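Local coordinates for conserved domain protein (Streptococcus pneumoniae, PDB 2FI0), which is of unknown function but carries a DUF1858 domain, folded here as a compact single chain of short helices with a small two-stranded parallel sheet, at residues L26-L29 / V30-F34; D64-V67 / R68-A72; N44-G47 / R48-L52. All blocks are in the same frame, centred on the assembly; numbering follows the deposited sequence.

How the contacts relate
Three short-range contacts illustrate how local hydrogen bonding changes with position in a small helical domain. Contact 2 is regular alpha-helix, with one face packed inward and the other exposed; contact 1 is the irregular close of a helix, its centre lying nearest the middle of the chain; contact 3 is a weakly bonded single turn, partly buried like contact 2. Contacts 1 and 2 meet directly, I28 and L32 packing on T69. Contact 1 also reaches contact 3, whose L52 lies against L29 and F34. Contacts 2 and 3 flank the chain's centre, about 20 Å apart. Each joins an apolar pair to a polar feature: a water bridge, a threonine hydroxyl bond, and N44 against R48 without a hydrogen bond.

Contact 1 of 3, residues L26-L29 / V30-F34; sequences LEIL and VELGF
V30 sits one turn after L26, its N-H bonded to L26 O at 3.0 Å in ordinary alpha-helical manner. Its CG1 comes within 4.0 Å of L26 CD1, the side chains crossing at a slant, while CG2 rests beside E27 O. E31 shortens the bonding step, its N-H reaching I28 O from above the carbonyl plane. Its side chain bends at chi2 (-63°), its end leading away, and a water bridges E31 OE1 and E27 O, donating to both. L32 closes a type I turn with L32 N 2.9 Å from L29 O, and its CD1 lies 3.8 Å from I28 CG2, side chains abreast. G33 turns the chain with a positive phi of 100°. That turn delivers F34 N to the opposite face of the L29 carbonyl, 3.2 Å from L29 O, which two donors grip. This i+5 bond, after a glycine in left-handed backbone conformation, is one element of the Schellman motif; the second, G33 N to V30 O, is not made. The F34 ring presents its edge to the same oxygen, with CD2 3.5 Å from L29 O. Around this turn, helix 63-72 packs on I28 and L32, while helices 15-21 and 52-59 cover L29 and F34.

Contact 2 of 3, residues D64-V67 / R68-A72; sequences DKIV and RTLEA
T69 doubles its hold on K65: both its N-H and its hydroxyl donate to K65 O. The hydroxyl bond is the shorter, 2.6 Å from OG1 to K65 O, against 3.0 Å from T69 N. The two donors arrive from opposite faces of the carbonyl plane, each tilted about 30° out of it. A chi1 of -54° makes this possible, since it sets OG1 beside the backbone N and swings it back over the preceding turn, leaving CG2 anti to the backbone N. Such back-bonding is a familiar way for a threonine to satisfy its hydroxyl within an alpha-helix, and here it is superimposed on an unbroken i to i+4 ladder in helix 63-72, with R68, L70 and E71 donating to D64, I66 and V67. L70 carries its CG on the same side as its own backbone N, which lays CD1 3.7 Å from I66 CG2; the two side chains point the same way on the buried face, where I66 meets T61 and L70 meets V25. V67 and E71 also run abreast, with V67 CG1 4.0 Å from E71 CD, the carboxylate lying loosely alongside the methyl. On the exposed side R68 folds its aliphatic start over D64 O, with CG 3.2 Å away, before the chain bends at chi3 (128°) and carries the guanidinium away from the helix.

Contact 3 of 3, residues N44-G47 / R48-L52; sequences NTVG and RKVSL
The backbone from T45 to V50 winds through a single loose turn, in which R48 N bonds to T45 O and K49 N to V46 O, both three residues back and both from well above the carbonyl plane. V50 N adds a weak four-residue bond to V46 O, 3.2 Å long, so that this oxygen serves two donors before the chain straightens. The result is the short helix 46-49, a linker between helix 40-43 and helix 52-59 in this domain. Side chains mark the junctions on either side: T45 OG1 bonds back to M42 O in the preceding helix, and S51 is the N-cap of helix 52-59, where its OG caps a backbone N while S51 N bonds to Q54 OE1, an arrangement like a capping box. Backbone bonds between G47 and A16 and between V50 and V15 fasten the turn to helix 15-21. Among the side chains, V50 has CG1 in the slot between its own N and carbonyl carbon (chi1 81°), which places that methyl 3.6 Å from V46 O and 4.3 Å from V46 CG2. K49 runs out extended, its CG passing 3.9 Å from T45 O. R48 follows a bent path. Bends at chi2 and chi3 curl it back across N44, where N44 O lies over one face of the guanidinium, 3.5 Å from NE but at an angle too poor for a hydrogen bond. The contact there is therefore one of packing, perhaps with some electrostatic attraction to the carbonyl. The amide and guanidinium planes stand 55° apart, and R48 NH1 comes to rest 3.5 Å from N44 CB.

Contact 1 of 3, residues L26-L29 / V30-F34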
loop_
_atom_site.group_PDB
_atom_site.type_symbol
_atom_site.label_atom_id
_atom_site.label_comp_id
_atom_site.label_asym_id
_atom_site.label_seq_id
_atom_site.Cartn_x
_atom_site.Cartn_y
_atom_site.Cartn_z
ATOM N N LEU A 26 -6.155 -4.312 0.140
ATOM C CA LEU A 26 -5.492 -5.099 1.193
ATOM C C LEU A 26 -5.026 -6.474 0.689
ATOM O O LEU A 26 -3.905 -6.893 0.964
ATOM C CB LEU A 26 -6.404 -5.258 2.420
ATOM C CG LEU A 26 -5.821 -5.997 3.632
ATOM C CD1 LEU A 26 -4.532 -5.332 4.107
ATOM C CD2 LEU A 26 -6.840 -6.074 4.756
ATOM N N GLU A 27 -5.881 -7.150 -0.071
ATOM C CA GLU A 27 -5.572 -8.460 -0.659
ATOM C C GLU A 27 -4.312 -8.425 -1.543
ATOM O O GLU A 27 -3.577 -9.419 -1.651
ATOM C CB GLU A 27 -6.765 -8.929 -1.492
ATOM C CG GLU A 27 -6.582 -10.276 -2.185
ATOM C CD GLU A 27 -7.769 -10.658 -3.066
ATOM O OE1 GLU A 27 -8.310 -9.769 -3.767
ATOM O OE2 GLU A 27 -8.147 -11.852 -3.062
ATOM N N ILE A 28 -4.076 -7.278 -2.175
ATOM C CA ILE A 28 -2.891 -7.087 -2.990
ATOM C C ILE A 28 -1.675 -6.855 -2.107
ATOM O O ILE A 28 -0.643 -7.482 -2.307
ATOM C CB ILE A 28 -3.065 -5.907 -3.968
ATOM C CG1 ILE A 28 -4.201 -6.212 -4.954
ATOM C CG2 ILE A 28 -1.759 -5.658 -4.707
ATOM C CD1 ILE A 28 -4.741 -5.002 -5.670
ATOM N N LEU A 29 -1.808 -5.956 -1.136
ATOM C CA LEU A 29 -0.695 -5.580 -0.261
ATOM C C LEU A 29 -0.123 -6.752 0.550
ATOM O O LEU A 29 1.088 -6.799 0.770
ATOM C CB LEU A 29 -1.113 -4.445 0.688
ATOM C CG LEU A 29 -1.509 -3.118 0.016
ATOM C CD1 LEU A 29 -1.795 -2.053 1.092
ATOM C CD2 LEU A 29 -0.456 -2.622 -0.956
ATOM N N VAL A 30 -0.973 -7.692 0.982
ATOM C CA VAL A 30 -0.495 -8.831 1.775
ATOM C C VAL A 30 0.369 -9.783 0.954
ATOM O O VAL A 30 1.154 -10.556 1.511
ATOM C CB VAL A 30 -1.653 -9.638 2.478
ATOM C CG1 VAL A 30 -2.498 -8.717 3.360
ATOM C CG2 VAL A 30 -2.515 -10.402 1.461
ATOM N N GLU A 31 0.219 -9.724 -0.367
ATOM C CA GLU A 31 1.093 -10.455 -1.281
ATOM C C GLU A 31 2.362 -9.662 -1.635
ATOM O O GLU A 31 3.196 -10.162 -2.378
ATOM C CB GLU A 31 0.330 -10.825 -2.559
ATOM C CG GLU A 31 -0.847 -11.774 -2.335
ATOM C CD GLU A 31 -0.417 -13.137 -1.791
ATOM O OE1 GLU A 31 -1.154 -13.728 -0.961
ATOM O OE2 GLU A 31 0.666 -13.621 -2.184
ATOM N N LEU A 32 2.509 -8.447 -1.102
ATOM C CA LEU A 32 3.656 -7.579 -1.410
ATOM C C LEU A 32 4.501 -7.232 -0.169
ATOM O O LEU A 32 5.238 -6.239 -0.162
ATOM C CB LEU A 32 3.174 -6.293 -2.073
ATOM C CG LEU A 32 2.556 -6.411 -3.473
ATOM C CD1 LEU A 32 1.864 -5.122 -3.810
ATOM C CD2 LEU A 32 3.598 -6.747 -4.511
ATOM N N GLY A 33 4.394 -8.050 0.868
ATOM C CA GLY A 33 5.204 -7.888 2.084
ATOM C C GLY A 33 4.496 -7.201 3.239
ATOM O O GLY A 33 5.128 -6.838 4.225
ATOM N N PHE A 34 3.189 -7.009 3.118
ATOM C CA PHE A 34 2.413 -6.297 4.137
ATOM C C PHE A 34 1.412 -7.225 4.807
ATOM O O PHE A 34 0.384 -6.778 5.322
ATOM C CB PHE A 34 1.702 -5.083 3.523
ATOM C CG PHE A 34 2.643 -4.032 3.031
ATOM C CD1 PHE A 34 3.093 -3.039 3.885
ATOM C CD2 PHE A 34 3.101 -4.042 1.714
ATOM C CE1 PHE A 34 3.977 -2.068 3.438
ATOM C CE2 PHE A 34 3.986 -3.076 1.270
ATOM C CZ PHE A 34 4.426 -2.089 2.138
HETATM O O HOH W 1 -4.089 -12.465 -1.326
#

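Contact 2 of 3, residues D64-V67 / R68-A72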
loop_
_atom_site.group_PDB
_atom_site.type_symbol
_atom_site.label_atom_id
_atom_site.label_comp_id
_atom_site.label_asym_id
_atom_site.label_seq_id
_atom_site.Cartn_x
_atom_site.Cartn_y
_atom_site.Cartn_z
ATOM N N ASP A 64 9.446 -0.697 -7.427
ATOM C CA ASP A 64 8.992 -1.005 -8.787
ATOM C C ASP A 64 8.012 -2.187 -8.822
ATOM O O ASP A 64 7.061 -2.177 -9.583
ATOM C CB ASP A 64 10.181 -1.265 -9.719
ATOM C CG ASP A 64 11.090 -0.036 -9.878
ATOM O OD1 ASP A 64 12.185 -0.152 -10.496
ATOM O OD2 ASP A 64 10.712 1.053 -9.377
ATOM N N LYS A 65 8.252 -3.198 -7.995
ATOM C CA LYS A 65 7.376 -4.363 -7.901
ATOM C C LYS A 65 5.991 -3.940 -7.391
ATOM O O LYS A 65 4.978 -4.370 -7.924
ATOM C CB LYS A 65 8.021 -5.414 -6.981
ATOM C CG LYS A 65 7.137 -6.581 -6.543
ATOM C CD LYS A 65 7.268 -7.783 -7.451
ATOM C CE LYS A 65 6.494 -8.972 -6.903
ATOM N NZ LYS A 65 6.170 -9.918 -8.007
ATOM N N ILE A 66 5.967 -3.085 -6.371
ATOM C CA ILE A 66 4.726 -2.569 -5.818
ATOM C C ILE A 66 3.969 -1.714 -6.807
ATOM O O ILE A 66 2.765 -1.877 -6.949
ATOM C CB ILE A 66 4.979 -1.759 -4.519
ATOM C CG1 ILE A 66 5.398 -2.719 -3.399
ATOM C CG2 ILE A 66 3.723 -0.954 -4.118
ATOM C CD1 ILE A 66 6.189 -2.095 -2.314
ATOM N N VAL A 67 4.675 -0.811 -7.495
ATOM C CA VAL A 67 4.039 0.063 -8.480
ATOM C C VAL A 67 3.458 -0.745 -9.646
ATOM O O VAL A 67 2.309 -0.548 -10.013
ATOM C CB VAL A 67 4.986 1.180 -8.966
ATOM C CG1 VAL A 67 4.338 2.004 -10.085
ATOM C CG2 VAL A 67 5.337 2.098 -7.796
ATOM N N ARG A 68 4.228 -1.686 -10.175
ATOM C CA ARG A 68 3.756 -2.563 -11.267
ATOM C C ARG A 68 2.497 -3.331 -10.870
ATOM O O ARG A 68 1.536 -3.423 -11.625
ATOM C CB ARG A 68 4.809 -3.611 -11.606
ATOM C CG ARG A 68 5.963 -3.132 -12.424
ATOM C CD ARG A 68 6.941 -4.294 -12.683
ATOM N NE ARG A 68 7.142 -4.288 -14.103
ATOM C CZ ARG A 68 6.851 -5.254 -14.952
ATOM N NH1 ARG A 68 6.446 -6.457 -14.587
ATOM N NH2 ARG A 68 7.066 -5.003 -16.203
ATOM N N THR A 69 2.546 -3.915 -9.685
ATOM C CA THR A 69 1.436 -4.729 -9.179
ATOM C C THR A 69 0.174 -3.888 -9.007
ATOM O O THR A 69 -0.913 -4.283 -9.438
ATOM C CB THR A 69 1.812 -5.405 -7.850
ATOM O OG1 THR A 69 3.024 -6.148 -8.019
ATOM C CG2 THR A 69 0.707 -6.351 -7.396
ATOM N N LEU A 70 0.329 -2.715 -8.407
ATOM C CA LEU A 70 -0.799 -1.825 -8.218
ATOM C C LEU A 70 -1.392 -1.364 -9.537
ATOM O O LEU A 70 -2.609 -1.409 -9.712
ATOM C CB LEU A 70 -0.412 -0.635 -7.330
ATOM C CG LEU A 70 -0.188 -0.949 -5.842
ATOM C CD1 LEU A 70 0.376 0.289 -5.115
ATOM C CD2 LEU A 70 -1.472 -1.430 -5.172
ATOM N N GLU A 71 -0.545 -0.938 -10.480
ATOM C CA GLU A 71 -1.023 -0.575 -11.820
ATOM C C GLU A 71 -1.724 -1.738 -12.529
ATOM O O GLU A 71 -2.759 -1.539 -13.125
ATOM C CB GLU A 71 0.111 -0.023 -12.669
ATOM C CG GLU A 71 0.664 1.289 -12.135
ATOM C CD GLU A 71 1.707 1.912 -13.049
ATOM O OE1 GLU A 71 2.439 1.181 -13.755
ATOM O OE2 GLU A 71 1.809 3.154 -13.048
ATOM N N ALA A 72 -1.172 -2.944 -12.432
ATOM C CA ALA A 72 -1.787 -4.150 -13.017
ATOM C C ALA A 72 -3.157 -4.507 -12.432
ATOM O O ALA A 72 -3.894 -5.256 -13.036
ATOM C CB ALA A 72 -0.863 -5.344 -12.851
#

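Contact 3 of 3, residues N44-G47 / R48-L52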
loop_
_atom_site.group_PDB
_atom_site.type_symbol
_atom_site.label_atom_id
_atom_site.label_comp_id
_atom_site.label_asym_id
_atom_site.label_seq_id
_atom_site.Cartn_x
_atom_site.Cartn_y
_atom_site.Cartn_z
ATOM N N ASN A 44 -3.733 -1.168 12.178
ATOM C CA ASN A 44 -4.040 0.107 12.820
ATOM C C ASN A 44 -3.064 0.487 13.941
ATOM O O ASN A 44 -3.293 1.467 14.657
ATOM C CB ASN A 44 -5.493 0.126 13.284
ATOM C CG ASN A 44 -6.476 0.090 12.114
ATOM O OD1 ASN A 44 -7.525 -0.546 12.195
ATOM N ND2 ASN A 44 -6.142 0.785 11.028
ATOM N N THR A 45 -1.981 -0.285 14.072
ATOM C CA THR A 45 -0.853 0.064 14.941
ATOM C C THR A 45 0.380 0.378 14.071
ATOM O O THR A 45 0.678 1.553 13.815
ATOM C CB THR A 45 -0.546 -1.047 15.987
ATOM O OG1 THR A 45 -0.366 -2.310 15.331
ATOM C CG2 THR A 45 -1.675 -1.161 17.006
ATOM N N VAL A 46 1.069 -0.658 13.588
ATOM C CA VAL A 46 2.241 -0.445 12.719
ATOM C C VAL A 46 1.884 0.309 11.429
ATOM O O VAL A 46 2.649 1.174 10.993
ATOM C CB VAL A 46 3.021 -1.769 12.384
ATOM C CG1 VAL A 46 2.123 -2.828 11.768
ATOM C CG2 VAL A 46 4.192 -1.490 11.431
ATOM N N GLY A 47 0.728 -0.008 10.845
ATOM C CA GLY A 47 0.267 0.606 9.590
ATOM C C GLY A 47 -0.094 2.085 9.674
ATOM O O GLY A 47 -0.209 2.756 8.643
ATOM N N ARG A 48 -0.267 2.613 10.887
ATOM C CA ARG A 48 -0.460 4.060 11.045
ATOM C C ARG A 48 0.894 4.822 11.105
ATOM O O ARG A 48 0.947 6.042 10.938
ATOM C CB ARG A 48 -1.401 4.384 12.230
ATOM C CG ARG A 48 -2.835 4.796 11.784
ATOM C CD ARG A 48 -3.984 3.904 12.279
ATOM N NE ARG A 48 -4.627 4.465 13.481
ATOM C CZ ARG A 48 -5.882 4.238 13.897
ATOM N NH1 ARG A 48 -6.716 3.430 13.245
ATOM N NH2 ARG A 48 -6.312 4.836 14.999
ATOM N N LYS A 49 1.984 4.086 11.306
ATOM C CA LYS A 49 3.321 4.670 11.370
ATOM C C LYS A 49 4.100 4.537 10.060
ATOM O O LYS A 49 5.051 5.294 9.816
ATOM C CB LYS A 49 4.128 3.983 12.468
ATOM C CG LYS A 49 3.564 4.128 13.858
ATOM C CD LYS A 49 4.208 3.097 14.790
ATOM C CE LYS A 49 4.010 3.444 16.252
ATOM N NZ LYS A 49 4.478 2.343 17.160
ATOM N N VAL A 50 3.737 3.563 9.231
ATOM C CA VAL A 50 4.544 3.252 8.057
ATOM C C VAL A 50 3.745 3.489 6.770
ATOM O O VAL A 50 2.581 3.115 6.677
ATOM C CB VAL A 50 5.137 1.799 8.155
ATOM C CG1 VAL A 50 4.135 0.727 7.748
ATOM C CG2 VAL A 50 6.366 1.672 7.318
ATOM N N SER A 51 4.369 4.143 5.797
ATOM C CA SER A 51 3.791 4.274 4.462
ATOM C C SER A 51 4.189 3.087 3.598
ATOM O O SER A 51 4.988 2.242 4.020
ATOM C CB SER A 51 4.256 5.576 3.810
ATOM O OG SER A 51 5.647 5.573 3.595
ATOM N N LEU A 52 3.639 3.009 2.388
ATOM C CA LEU A 52 4.061 1.963 1.440
ATOM C C LEU A 52 5.520 2.120 1.055
ATOM O O LEU A 52 6.233 1.139 0.859
ATOM C CB LEU A 52 3.199 1.960 0.175
ATOM C CG LEU A 52 1.763 1.455 0.387
ATOM C CD1 LEU A 52 0.988 1.558 -0.902
ATOM C CD2 LEU A 52 1.765 0.023 0.875
#